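Local atomic coordinates of HpcH/HpaI aldolase/citrate lyase family protein (Burkholderia cenocepacia, PDB entry 4MF4), a protein that belongs to the HpcH/HpaI aldolase/citrate lyase family and folds as a closed eight-stranded parallel beta/alpha barrel, assembled here as six chains. Residues D54-P59 against M105-E110; N60-V65 against V93-D98; P86-W91 against P112-H117; T122-P127 against G132-A137; S126-D131 against T154-V159. All blocks are in the same frame, centred on the assembly; numbering follows the deposited sequence.

The five contacts follow the chain of a beta/alpha barrel from its strand ends out to an outer loop. Interaction 1 is buried and lies nearest the chain centre, where a carboxylate meets a proline at the ends of two barrel strands. Interaction 2, also buried, joins helices 62-73 and 90-98 by one hydrogen bond beside other subunits. Interaction 3 uses helix 90-98 again, through the loop before it, and is a polar surface contact with helix 112-121. Interactions 4 and 5 share Ser126 and Pro127, their centres about 21 and 20 Å from the centre of the chain: interaction 4 is mostly buried, an arginine laid over a phenyl face, interaction 5 polar and partly buried.

Interaction 1: residues D54-P59 against M105-E110; sequences DMEHAP and MFPCIE
At the ends of barrel strands 50-54 and 103-106, or just beyond them, Glu56 lies against Pro107. The carboxylate of Glu56 covers the proline with both oxygens: OE1 and OE2 of Glu56 are each 3.6 Å from CB of Pro107, and CG of the proline sits slightly farther off. The two side chains run antiparallel alongside each other, with no hydrogen bond between them. With CG of Glu56 anti to its backbone N (chi1 -172°), the extended chain carries the carboxylate onto the proline. Cys108 touches at the margin, its SG 4.4 Å from OE2 of Glu56. That oxygen is gripped from outside, by a salt bridge to Lys94 of a neighbouring subunit, which also packs on Cys108.

The turn that presents Glu56 is set by Asp54. Its OD1 accepts the backbone N of Glu56 at 2.8 Å, from above the carboxylate plane, and a weak bond reaches the same OD1 from N of His57, 3.3 Å away. Arg84 forms a salt bridge to Asp54 OD1. A bound 1,2-ethanediol lies about 5 Å from the Glu56 side chain. The bond from Asp54 OD1 to the backbone two residues on is an Asx turn, placed here where a strand of the beta/alpha barrel passes into its loop.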
# COMPACT_ATOMS: atom_id res chain seq x y z
N ASP A 54 -17.29 1.42 -7.08
CA ASP A 54 -17.98 2.44 -6.27
C ASP A 54 -17.00 3.27 -5.40
O ASP A 54 -16.30 2.69 -4.63
CB ASP A 54 -18.95 1.75 -5.37
CG ASP A 54 -19.84 2.71 -4.60
OD1 ASP A 54 -19.92 3.90 -4.95
OD2 ASP A 54 -20.57 2.20 -3.72
N MET A 55 -17.01 4.60 -5.54
CA MET A 55 -16.22 5.51 -4.70
C MET A 55 -17.08 6.14 -3.62
O MET A 55 -16.57 6.77 -2.69
CB MET A 55 -15.57 6.61 -5.51
CG MET A 55 -14.80 6.11 -6.72
SD MET A 55 -14.00 7.50 -7.51
CE MET A 55 -12.81 8.07 -6.30
N GLU A 56 -18.41 5.95 -3.70
CA GLU A 56 -19.29 6.65 -2.76
C GLU A 56 -19.46 5.83 -1.51
O GLU A 56 -19.26 6.35 -0.41
CB GLU A 56 -20.65 6.93 -3.34
CG GLU A 56 -21.49 7.81 -2.44
CD GLU A 56 -22.97 7.86 -2.84
OE1 GLU A 56 -23.44 7.08 -3.66
OE2 GLU A 56 -23.69 8.71 -2.29
N HIS A 57 -19.86 4.56 -1.68
CA HIS A 57 -20.10 3.66 -0.54
C HIS A 57 -19.14 2.47 -0.45
O HIS A 57 -19.51 1.40 0.07
CB HIS A 57 -21.57 3.17 -0.58
CG HIS A 57 -22.57 4.22 -0.18
ND1 HIS A 57 -22.69 4.68 1.12
CD2 HIS A 57 -23.50 4.90 -0.91
CE1 HIS A 57 -23.63 5.61 1.17
NE2 HIS A 57 -24.16 5.74 -0.04
N ALA A 58 -17.94 2.64 -0.96
CA ALA A 58 -16.83 1.69 -0.72
C ALA A 58 -15.57 2.53 -0.64
O ALA A 58 -15.56 3.59 -1.22
CB ALA A 58 -16.75 0.70 -1.84
N PRO A 59 -14.51 2.06 0.06
CA PRO A 59 -13.34 2.91 0.22
C PRO A 59 -12.39 2.78 -0.97
O PRO A 59 -11.31 2.23 -0.85
CB PRO A 59 -12.71 2.36 1.50
CG PRO A 59 -12.97 0.91 1.40
CD PRO A 59 -14.31 0.76 0.72
N MET A 105 -20.97 7.57 -12.93
CA MET A 105 -22.25 7.69 -12.27
C MET A 105 -22.15 8.78 -11.19
O MET A 105 -21.24 8.75 -10.35
CB MET A 105 -22.68 6.37 -11.63
CG MET A 105 -24.10 6.46 -11.05
SD MET A 105 -24.68 4.94 -10.29
CE MET A 105 -24.34 3.74 -11.56
N PHE A 106 -23.09 9.72 -11.21
CA PHE A 106 -23.17 10.79 -10.19
C PHE A 106 -24.33 10.53 -9.21
O PHE A 106 -25.50 10.35 -9.62
CB PHE A 106 -23.39 12.13 -10.90
CG PHE A 106 -22.22 12.59 -11.68
CD1 PHE A 106 -21.99 12.10 -12.95
CD2 PHE A 106 -21.32 13.47 -11.11
CE1 PHE A 106 -20.90 12.55 -13.69
CE2 PHE A 106 -20.23 13.91 -11.82
CZ PHE A 106 -20.02 13.43 -13.13
N PRO A 107 -24.02 10.49 -7.91
CA PRO A 107 -25.03 10.27 -6.90
C PRO A 107 -25.87 11.51 -6.70
O PRO A 107 -25.48 12.59 -7.11
CB PRO A 107 -24.22 10.00 -5.63
CG PRO A 107 -22.88 10.55 -5.84
CD PRO A 107 -22.66 10.66 -7.35
N CYS A 108 -26.99 11.38 -6.02
CA CYS A 108 -27.67 12.58 -5.54
C CYS A 108 -27.91 13.66 -6.60
O CYS A 108 -27.56 14.82 -6.37
CB CYS A 108 -26.80 13.28 -4.46
SG CYS A 108 -26.17 12.32 -3.06
N ILE A 109 -28.50 13.33 -7.75
CA ILE A 109 -28.78 14.37 -8.75
C ILE A 109 -30.26 14.73 -8.57
O ILE A 109 -31.12 13.87 -8.77
CB ILE A 109 -28.52 13.89 -10.19
CG1 ILE A 109 -27.02 13.63 -10.43
CG2 ILE A 109 -29.08 14.86 -11.21
CD1 ILE A 109 -26.13 14.85 -10.43
N GLU A 110 -30.56 15.97 -8.21
CA GLU A 110 -31.93 16.35 -7.87
C GLU A 110 -32.59 17.38 -8.76
O GLU A 110 -33.81 17.51 -8.72
CB GLU A 110 -31.92 16.90 -6.46
CG GLU A 110 -31.32 15.91 -5.49
CD GLU A 110 -31.60 16.31 -4.07
OE1 GLU A 110 -32.43 15.65 -3.41
OE2 GLU A 110 -31.03 17.33 -3.63

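Interaction 2: residues N60-V65 against V93-D98; sequences NDSRDV and VKRALD
The guanidinium of Arg95 meets Ser62 at its edge: OG of the serine lies in the guanidinium plane, only 3° out of it, and accepts a hydrogen bond from NH1. The bond from Arg95 NH1 to Ser62 OG is 2.9 Å long and fairly straight, 161° at the hydrogen. The arginine chain also curls round this oxygen. Its CG is anti to the carbonyl carbon and the chain bends at chi2 (-62°), bringing the aliphatic part back past the serine, so that OG of Ser62 is 3.3 Å from CB of Arg95 as well as bonded to the tip. CB of Ser62 adds a touch on the same nitrogen, 3.4 Å from Arg95 NH1.

Ser62 opens helix 62-73, and Asp61 holds the N-cap position just before it. The backbone N of Asp61 is bonded to Asp64 OD2 at 2.9 Å, on the anti lone pair of that oxygen, which ties the loop to the first turn. Arg95 is also bound by a neighbouring subunit: NH2 donates to Met55 O there, and NH1 forms a salt bridge to Asp61 of that subunit. One arginine thus joins two helices of its own chain to an adjoining subunit. Ser62 and Arg95 form a helix-helix contact on the outer layer of a beta/alpha barrel, at a subunit interface.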
# COMPACT_ATOMS: atom_id res chain seq x y z
N ASN A 60 -12.82 3.22 -2.13
CA ASN A 60 -12.00 3.24 -3.31
C ASN A 60 -11.59 4.66 -3.61
O ASN A 60 -12.39 5.49 -4.05
CB ASN A 60 -12.76 2.66 -4.51
CG ASN A 60 -12.97 1.18 -4.38
OD1 ASN A 60 -12.03 0.44 -4.11
ND2 ASN A 60 -14.23 0.74 -4.48
N ASP A 61 -10.32 4.94 -3.37
CA ASP A 61 -9.76 6.23 -3.74
C ASP A 61 -9.06 6.16 -5.14
O ASP A 61 -9.16 5.14 -5.85
CB ASP A 61 -8.87 6.72 -2.60
CG ASP A 61 -9.70 7.28 -1.39
OD1 ASP A 61 -10.88 7.65 -1.53
OD2 ASP A 61 -9.15 7.39 -0.27
N SER A 62 -8.40 7.25 -5.58
CA SER A 62 -7.89 7.30 -6.99
C SER A 62 -6.96 6.15 -7.36
O SER A 62 -7.11 5.58 -8.43
CB SER A 62 -7.16 8.63 -7.32
OG SER A 62 -8.08 9.70 -7.34
N ARG A 63 -6.03 5.79 -6.49
CA ARG A 63 -5.13 4.68 -6.81
C ARG A 63 -5.84 3.34 -6.89
O ARG A 63 -5.42 2.50 -7.67
CB ARG A 63 -3.95 4.61 -5.89
CG ARG A 63 -3.00 5.75 -6.25
CD ARG A 63 -1.54 5.46 -6.06
NE ARG A 63 -0.80 6.71 -6.20
CZ ARG A 63 0.54 6.83 -6.16
NH1 ARG A 63 1.32 5.77 -6.09
NH2 ARG A 63 1.09 8.03 -6.24
N ASP A 64 -6.88 3.17 -6.08
CA ASP A 64 -7.70 1.96 -6.07
C ASP A 64 -8.50 1.89 -7.35
O ASP A 64 -8.64 0.79 -7.94
CB ASP A 64 -8.64 1.92 -4.87
CG ASP A 64 -7.92 2.13 -3.55
OD1 ASP A 64 -6.89 1.47 -3.33
OD2 ASP A 64 -8.37 2.96 -2.73
N VAL A 65 -8.99 3.04 -7.82
CA VAL A 65 -9.76 3.05 -9.06
C VAL A 65 -8.89 2.65 -10.24
O VAL A 65 -9.25 1.79 -11.05
CB VAL A 65 -10.40 4.43 -9.30
CG1 VAL A 65 -10.91 4.54 -10.74
CG2 VAL A 65 -11.49 4.68 -8.26
N VAL A 93 -14.02 14.33 -10.06
CA VAL A 93 -14.41 13.95 -11.43
C VAL A 93 -13.18 13.89 -12.34
O VAL A 93 -13.06 12.98 -13.12
CB VAL A 93 -15.46 14.91 -12.00
CG1 VAL A 93 -15.71 14.74 -13.51
CG2 VAL A 93 -16.76 14.76 -11.24
N LYS A 94 -12.31 14.88 -12.22
CA LYS A 94 -11.03 14.93 -12.87
C LYS A 94 -10.22 13.67 -12.57
O LYS A 94 -9.70 13.04 -13.49
CB LYS A 94 -10.31 16.16 -12.31
CG LYS A 94 -9.18 16.71 -13.09
CD LYS A 94 -8.77 18.06 -12.50
CE LYS A 94 -9.76 19.15 -12.82
NZ LYS A 94 -9.51 20.31 -11.91
N ARG A 95 -10.10 13.30 -11.30
CA ARG A 95 -9.38 12.05 -10.92
C ARG A 95 -9.93 10.81 -11.67
O ARG A 95 -9.18 10.01 -12.22
CB ARG A 95 -9.43 11.82 -9.42
CG ARG A 95 -8.56 12.72 -8.55
CD ARG A 95 -7.09 12.60 -8.82
NE ARG A 95 -6.29 13.34 -7.82
CZ ARG A 95 -6.00 12.92 -6.59
NH1 ARG A 95 -6.50 11.77 -6.10
NH2 ARG A 95 -5.24 13.68 -5.81
N ALA A 96 -11.24 10.65 -11.69
CA ALA A 96 -11.83 9.46 -12.31
C ALA A 96 -11.62 9.47 -13.84
O ALA A 96 -11.20 8.49 -14.41
CB ALA A 96 -13.29 9.37 -11.98
N LEU A 97 -11.85 10.60 -14.47
CA LEU A 97 -11.63 10.70 -15.92
C LEU A 97 -10.16 10.56 -16.29
O LEU A 97 -9.81 9.84 -17.25
CB LEU A 97 -12.16 12.03 -16.48
CG LEU A 97 -13.69 12.20 -16.46
CD1 LEU A 97 -14.00 13.57 -17.00
CD2 LEU A 97 -14.46 11.14 -17.21
N ASP A 98 -9.28 11.23 -15.54
CA ASP A 98 -7.86 11.06 -15.84
C ASP A 98 -7.36 9.59 -15.74
O ASP A 98 -6.47 9.18 -16.48
CB ASP A 98 -7.03 11.98 -14.96
CG ASP A 98 -7.13 13.46 -15.38
OD1 ASP A 98 -7.63 13.82 -16.48
OD2 ASP A 98 -6.64 14.28 -14.59

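Interaction 3: residues P86-W91 against P112-H117; sequences PAREPW and PDDAAH
Arg88 reaches across to helix 112-121, its CG anti to the backbone N. From CB the chain runs to CG, 4.0 Å from ND1 of His117, and then to CD, which rests 3.6 Å from the backbone O of Asp114. A bend at chi3 (66°) turns the head of the arginine, and NE donates a hydrogen bond to ND1 of His117. This bond, 3.0 Å between Arg88 NE and His117 ND1, is nearly straight at 169°. It lies in both the guanidinium and the imidazole planes although the two groups stand almost perpendicular.

Arg88 is the centre of an inverse gamma turn, in the loop between strand 80-84 and helix 90-98 of the barrel, while its partners occupy the first turns of helix 112-121. Beyond NE, the guanidinium stacks on the carboxylate of Asp114 with the planes about 21° apart. NH1 of Arg88 comes nearest CG of Asp114, at 3.8 Å. NH2 of Arg88 stays 3.6 Å from Asp114 OD1, a long salt bridge of charges alone, since the oxygen stands well out of the guanidinium plane. The other oxygen of Asp114, OD2, accepts the backbone N of Glu110.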
# COMPACT_ATOMS: atom_id res chain seq x y z
N PRO A 86 -17.74 9.96 -5.58
CA PRO A 86 -18.30 10.23 -4.26
C PRO A 86 -19.27 11.41 -4.24
O PRO A 86 -20.21 11.39 -3.46
CB PRO A 86 -17.06 10.57 -3.40
CG PRO A 86 -15.89 10.10 -4.19
CD PRO A 86 -16.31 10.29 -5.63
N ALA A 87 -19.02 12.42 -5.08
CA ALA A 87 -19.74 13.71 -5.05
C ALA A 87 -19.42 14.46 -6.35
O ALA A 87 -18.52 14.09 -7.09
CB ALA A 87 -19.30 14.55 -3.86
N ARG A 88 -20.17 15.51 -6.61
CA ARG A 88 -20.01 16.25 -7.85
C ARG A 88 -19.02 17.40 -7.65
O ARG A 88 -19.40 18.55 -7.77
CB ARG A 88 -21.38 16.76 -8.27
CG ARG A 88 -21.53 16.95 -9.74
CD ARG A 88 -22.95 17.36 -10.04
NE ARG A 88 -23.23 18.66 -9.50
CZ ARG A 88 -24.01 18.91 -8.46
NH1 ARG A 88 -24.68 17.94 -7.85
NH2 ARG A 88 -24.16 20.16 -8.09
N GLU A 89 -17.77 17.08 -7.30
CA GLU A 89 -16.71 18.05 -7.09
C GLU A 89 -15.77 17.96 -8.28
O GLU A 89 -15.35 16.87 -8.64
CB GLU A 89 -15.91 17.76 -5.82
CG GLU A 89 -16.69 17.68 -4.49
CD GLU A 89 -17.29 19.00 -4.04
OE1 GLU A 89 -16.91 20.08 -4.56
OE2 GLU A 89 -18.18 18.95 -3.17
N PRO A 90 -15.41 19.10 -8.88
CA PRO A 90 -14.51 19.06 -10.02
C PRO A 90 -13.26 18.15 -9.83
O PRO A 90 -12.93 17.33 -10.71
CB PRO A 90 -14.09 20.54 -10.19
CG PRO A 90 -15.19 21.35 -9.59
CD PRO A 90 -15.88 20.47 -8.55
N TRP A 91 -12.59 18.26 -8.68
CA TRP A 91 -11.34 17.51 -8.50
C TRP A 91 -11.53 15.99 -8.47
O TRP A 91 -10.69 15.24 -8.99
CB TRP A 91 -10.57 18.01 -7.26
CG TRP A 91 -10.98 17.45 -5.93
CD1 TRP A 91 -11.93 17.95 -5.09
CD2 TRP A 91 -10.36 16.36 -5.21
NE1 TRP A 91 -11.99 17.20 -3.91
CE2 TRP A 91 -11.05 16.21 -3.97
CE3 TRP A 91 -9.32 15.48 -5.48
CZ2 TRP A 91 -10.67 15.28 -3.01
CZ3 TRP A 91 -8.97 14.53 -4.54
CH2 TRP A 91 -9.65 14.43 -3.33
N PRO A 112 -32.32 19.68 -12.81
CA PRO A 112 -31.68 19.64 -14.07
C PRO A 112 -30.38 20.46 -14.03
O PRO A 112 -29.48 20.12 -14.73
CB PRO A 112 -32.72 20.23 -15.04
CG PRO A 112 -33.74 20.89 -14.20
CD PRO A 112 -33.71 20.16 -12.89
N ASP A 113 -30.29 21.50 -13.19
CA ASP A 113 -28.99 22.20 -12.98
C ASP A 113 -27.89 21.30 -12.46
O ASP A 113 -26.81 21.36 -12.94
CB ASP A 113 -29.10 23.45 -12.09
CG ASP A 113 -29.73 24.61 -12.82
OD1 ASP A 113 -30.02 24.45 -14.02
OD2 ASP A 113 -29.93 25.68 -12.21
N ASP A 114 -28.19 20.44 -11.49
CA ASP A 114 -27.22 19.46 -11.03
C ASP A 114 -26.74 18.56 -12.19
O ASP A 114 -25.57 18.27 -12.29
CB ASP A 114 -27.86 18.50 -9.99
CG ASP A 114 -28.19 19.17 -8.64
OD1 ASP A 114 -27.77 20.31 -8.39
OD2 ASP A 114 -28.92 18.55 -7.87
N ALA A 115 -27.67 18.05 -12.98
CA ALA A 115 -27.37 17.14 -14.10
C ALA A 115 -26.51 17.84 -15.15
O ALA A 115 -25.49 17.29 -15.59
CB ALA A 115 -28.68 16.65 -14.73
N ALA A 116 -26.91 19.06 -15.53
CA ALA A 116 -26.11 19.88 -16.46
C ALA A 116 -24.68 20.14 -15.93
O ALA A 116 -23.73 20.09 -16.68
CB ALA A 116 -26.81 21.21 -16.73
N HIS A 117 -24.55 20.44 -14.65
CA HIS A 117 -23.21 20.68 -14.04
C HIS A 117 -22.35 19.40 -14.12
O HIS A 117 -21.22 19.43 -14.51
CB HIS A 117 -23.36 21.19 -12.61
CG HIS A 117 -22.05 21.49 -11.95
ND1 HIS A 117 -21.61 20.83 -10.82
CD2 HIS A 117 -21.05 22.33 -12.30
CE1 HIS A 117 -20.42 21.29 -10.47
NE2 HIS A 117 -20.05 22.18 -11.36

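Interaction 4: residues T122-P127 against G132-A137; sequences TRFPSP and GLRGVA
Phe124 and Arg134 make the dense part of this contact. CD of Arg134 lies over one face of the phenyl ring, a CH-pi contact 3.8 Å from the centroid of the Phe124 ring. The guanidinium runs on nearly parallel, its plane 11° from that of the ring, and CZ of Phe124 sits beneath one guanidinium face, offset toward the rim. Arg134 reaches this far because its chain is extended from CG to NE, with CG anti to the backbone N (chi1 -168°). At the guanidinium end a water links the two segments: it donates to Thr122 O and accepts from Arg134 NH1, 3.0 Å away, at the guanidinium edge. NH2 of Arg134 is bonded to Tyr151. At the ring edge the backbone O of Gly135 lies in the plane, 3.5 Å from CE1 of Phe124. CG2 of Val136 makes an apolar touch, 4.1 Å from CD1 of Phe124.

The backbones also meet. Arg134 N donates to Arg123 O at 2.9 Å, approaching from above the carbonyl plane, and CA of Gly132 is 3.2 Å from the same oxygen. CG of Pro125 is 3.5 Å from Gly132 O.

The looser side is toward Leu133, which is exposed and turns away from the other segment, and toward the partly exposed Pro125. Within the loop between helices 112-121 and 151-154, Phe124 and Val136 both pack on Leu152 of the latter helix, Thr122 and Arg123 touch strand 160-165, and a neighbouring subunit packs against Phe124, Pro125 and Val136.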
# COMPACT_ATOMS: atom_id res chain seq x y z
N THR A 122 -17.55 16.80 -17.16
CA THR A 122 -16.97 15.73 -18.00
C THR A 122 -16.55 16.11 -19.41
O THR A 122 -16.00 15.25 -20.13
CB THR A 122 -17.92 14.50 -18.11
OG1 THR A 122 -19.00 14.78 -19.01
CG2 THR A 122 -18.42 14.10 -16.76
N ARG A 123 -16.74 17.38 -19.79
CA ARG A 123 -16.50 17.83 -21.16
C ARG A 123 -15.34 18.86 -21.24
O ARG A 123 -15.31 19.82 -20.52
CB ARG A 123 -17.75 18.48 -21.75
CG ARG A 123 -18.97 17.55 -21.93
CD ARG A 123 -18.60 16.27 -22.65
NE ARG A 123 -19.73 15.56 -23.25
CZ ARG A 123 -20.39 14.54 -22.71
NH1 ARG A 123 -20.11 14.07 -21.50
NH2 ARG A 123 -21.37 13.97 -23.40
N PHE A 124 -14.40 18.60 -22.13
CA PHE A 124 -13.49 19.61 -22.60
C PHE A 124 -14.25 20.74 -23.32
O PHE A 124 -15.15 20.46 -24.11
CB PHE A 124 -12.52 19.00 -23.58
CG PHE A 124 -11.53 18.05 -22.95
CD1 PHE A 124 -10.86 18.39 -21.81
CD2 PHE A 124 -11.25 16.83 -23.57
CE1 PHE A 124 -9.92 17.53 -21.27
CE2 PHE A 124 -10.33 15.97 -23.04
CZ PHE A 124 -9.67 16.30 -21.88
N PRO A 125 -13.89 22.00 -23.06
CA PRO A 125 -14.56 23.07 -23.81
C PRO A 125 -14.39 22.90 -25.34
O PRO A 125 -13.28 22.72 -25.82
CB PRO A 125 -13.90 24.36 -23.32
CG PRO A 125 -12.98 23.99 -22.22
CD PRO A 125 -12.83 22.50 -22.16
N SER A 126 -15.48 22.93 -26.08
CA SER A 126 -15.44 22.65 -27.49
C SER A 126 -16.71 23.19 -28.16
O SER A 126 -17.64 23.63 -27.47
CB SER A 126 -15.39 21.15 -27.63
OG SER A 126 -16.55 20.60 -27.01
N PRO A 127 -16.78 23.14 -29.49
CA PRO A 127 -18.00 23.67 -30.14
C PRO A 127 -19.31 23.03 -29.68
O PRO A 127 -20.33 23.69 -29.59
CB PRO A 127 -17.76 23.37 -31.62
CG PRO A 127 -16.27 23.39 -31.78
CD PRO A 127 -15.69 22.90 -30.46
N GLY A 132 -17.75 23.60 -21.36
CA GLY A 132 -17.08 22.44 -20.73
C GLY A 132 -16.16 22.88 -19.63
O GLY A 132 -15.49 23.91 -19.77
N LEU A 133 -16.10 22.10 -18.55
CA LEU A 133 -15.25 22.43 -17.42
C LEU A 133 -14.13 21.41 -17.18
O LEU A 133 -13.37 21.55 -16.22
CB LEU A 133 -16.09 22.58 -16.17
CG LEU A 133 -16.99 23.80 -16.07
CD1 LEU A 133 -17.69 23.78 -14.74
CD2 LEU A 133 -16.22 25.11 -16.22
N ARG A 134 -13.99 20.42 -18.06
CA ARG A 134 -12.92 19.46 -17.90
C ARG A 134 -11.51 20.05 -18.16
O ARG A 134 -11.24 20.62 -19.21
CB ARG A 134 -13.13 18.23 -18.77
CG ARG A 134 -12.18 17.10 -18.40
CD ARG A 134 -12.33 15.88 -19.28
NE ARG A 134 -11.24 14.96 -18.91
CZ ARG A 134 -10.97 13.80 -19.48
NH1 ARG A 134 -11.76 13.30 -20.44
NH2 ARG A 134 -9.92 13.10 -19.02
N GLY A 135 -10.61 19.85 -17.20
CA GLY A 135 -9.23 20.34 -17.25
C GLY A 135 -8.36 19.47 -18.11
O GLY A 135 -8.51 18.25 -18.12
N VAL A 136 -7.46 20.12 -18.86
CA VAL A 136 -6.65 19.50 -19.87
C VAL A 136 -5.31 19.04 -19.28
O VAL A 136 -4.57 19.83 -18.71
CB VAL A 136 -6.40 20.52 -21.01
CG1 VAL A 136 -5.49 19.95 -22.06
CG2 VAL A 136 -7.72 20.99 -21.62
N ALA A 137 -4.98 17.77 -19.41
CA ALA A 137 -3.63 17.33 -19.12
C ALA A 137 -3.34 16.13 -20.03
O ALA A 137 -4.05 15.11 -19.98
CB ALA A 137 -3.46 16.99 -17.66
O HOH W 1 -14.04 14.46 -21.94

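Interaction 5: residues S126-D131 against T154-V159; sequences SPESPD and TANAQV
Residues 126-131 are a loop closed by a bond from Ser126 N to Ser129 O, and past the end of helix 151-154 residues 155-157 keep helical angles without the regular bonds, Ser129 and Asn156 coming closest at 8.7 Å between CA atoms. Side chains bridge that gap. ND2 of Asn156 donates to OE2 of Glu128 at 3.0 Å, a bond of 167° that lies in the amide plane of Asn156 but meets the carboxylate from above its plane. The two flat groups are turned 68° against each other. CG of Glu128 stands between the backbone N and the carbonyl carbon (chi1 83°), and a bend at chi2 carries the carboxylate round to the amide, where OE2 of Glu128 also comes within 3.4 Å of CB of Asn156.

OG of Ser126 accepts the backbone N of Ser129, three residues on, at 3.2 Å, an ST motif that fixes the turn bearing Glu128. The same OG lies 3.3 Å from ND2 of Asn156. The amide's other end is held too, since Asn156 OD1 accepts the backbone N of Phe124. Asn156 thus connects the loop after helix 112-121 to the short link between helix 151-154 and barrel strand 160-165.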
# COMPACT_ATOMS: atom_id res chain seq x y z
N SER A 126 -15.48 22.93 -26.08
CA SER A 126 -15.44 22.65 -27.49
C SER A 126 -16.71 23.19 -28.16
O SER A 126 -17.64 23.63 -27.47
CB SER A 126 -15.39 21.15 -27.63
OG SER A 126 -16.55 20.60 -27.01
N PRO A 127 -16.78 23.14 -29.49
CA PRO A 127 -18.00 23.67 -30.14
C PRO A 127 -19.31 23.03 -29.68
O PRO A 127 -20.33 23.69 -29.59
CB PRO A 127 -17.76 23.37 -31.62
CG PRO A 127 -16.27 23.39 -31.78
CD PRO A 127 -15.69 22.90 -30.46
N GLU A 128 -19.29 21.74 -29.40
CA GLU A 128 -20.47 21.03 -28.97
C GLU A 128 -20.70 21.23 -27.46
O GLU A 128 -21.83 21.16 -26.99
CB GLU A 128 -20.39 19.54 -29.36
CG GLU A 128 -19.62 18.62 -28.41
CD GLU A 128 -18.11 18.66 -28.58
OE1 GLU A 128 -17.59 19.47 -29.42
OE2 GLU A 128 -17.44 17.86 -27.86
N SER A 129 -19.64 21.50 -26.71
CA SER A 129 -19.77 21.78 -25.28
C SER A 129 -18.98 23.01 -24.92
O SER A 129 -17.96 22.91 -24.24
CB SER A 129 -19.27 20.58 -24.45
OG SER A 129 -19.99 19.40 -24.76
N PRO A 130 -19.43 24.19 -25.39
CA PRO A 130 -18.64 25.39 -25.17
C PRO A 130 -18.46 25.76 -23.68
O PRO A 130 -17.50 26.43 -23.33
CB PRO A 130 -19.45 26.48 -25.89
CG PRO A 130 -20.86 25.96 -25.85
CD PRO A 130 -20.67 24.50 -26.12
N ASP A 131 -19.39 25.33 -22.83
CA ASP A 131 -19.24 25.56 -21.41
C ASP A 131 -18.53 24.41 -20.66
O ASP A 131 -18.67 24.29 -19.46
CB ASP A 131 -20.60 25.84 -20.77
CG ASP A 131 -21.56 24.66 -20.87
OD1 ASP A 131 -21.26 23.64 -21.51
OD2 ASP A 131 -22.65 24.78 -20.31
N THR A 154 -11.05 13.78 -29.34
CA THR A 154 -11.86 12.58 -29.44
C THR A 154 -12.47 12.12 -28.08
O THR A 154 -13.36 11.24 -28.06
CB THR A 154 -10.98 11.48 -30.08
OG1 THR A 154 -9.79 11.35 -29.32
CG2 THR A 154 -10.54 11.88 -31.52
N ALA A 155 -12.04 12.71 -26.97
CA ALA A 155 -12.47 12.26 -25.65
C ALA A 155 -13.92 12.54 -25.36
O ALA A 155 -14.59 11.67 -24.78
CB ALA A 155 -11.61 12.86 -24.53
N ASN A 156 -14.42 13.73 -25.71
CA ASN A 156 -15.79 14.10 -25.30
C ASN A 156 -16.82 13.10 -25.80
O ASN A 156 -17.75 12.75 -25.07
CB ASN A 156 -16.20 15.52 -25.76
CG ASN A 156 -15.58 16.63 -24.92
OD1 ASN A 156 -14.84 16.43 -23.91
ND2 ASN A 156 -15.87 17.85 -25.33
N ALA A 157 -16.66 12.65 -27.04
CA ALA A 157 -17.63 11.75 -27.69
C ALA A 157 -17.77 10.39 -27.01
O ALA A 157 -18.78 9.73 -27.17
CB ALA A 157 -17.24 11.53 -29.18
N GLN A 158 -16.76 9.97 -26.23
CA GLN A 158 -16.76 8.66 -25.61
C GLN A 158 -17.08 8.68 -24.12
O GLN A 158 -17.12 7.62 -23.51
CB GLN A 158 -15.44 7.92 -25.85
CG GLN A 158 -15.07 7.71 -27.32
CD GLN A 158 -16.23 7.23 -28.16
OE1 GLN A 158 -17.00 6.38 -27.73
NE2 GLN A 158 -16.37 7.80 -29.34
N VAL A 159 -17.33 9.85 -23.55
CA VAL A 159 -17.68 9.92 -22.12
C VAL A 159 -19.19 9.83 -21.94
O VAL A 159 -19.95 10.59 -22.56
CB VAL A 159 -17.17 11.21 -21.46
CG1 VAL A 159 -17.60 11.26 -20.01
CG2 VAL A 159 -15.67 11.29 -21.53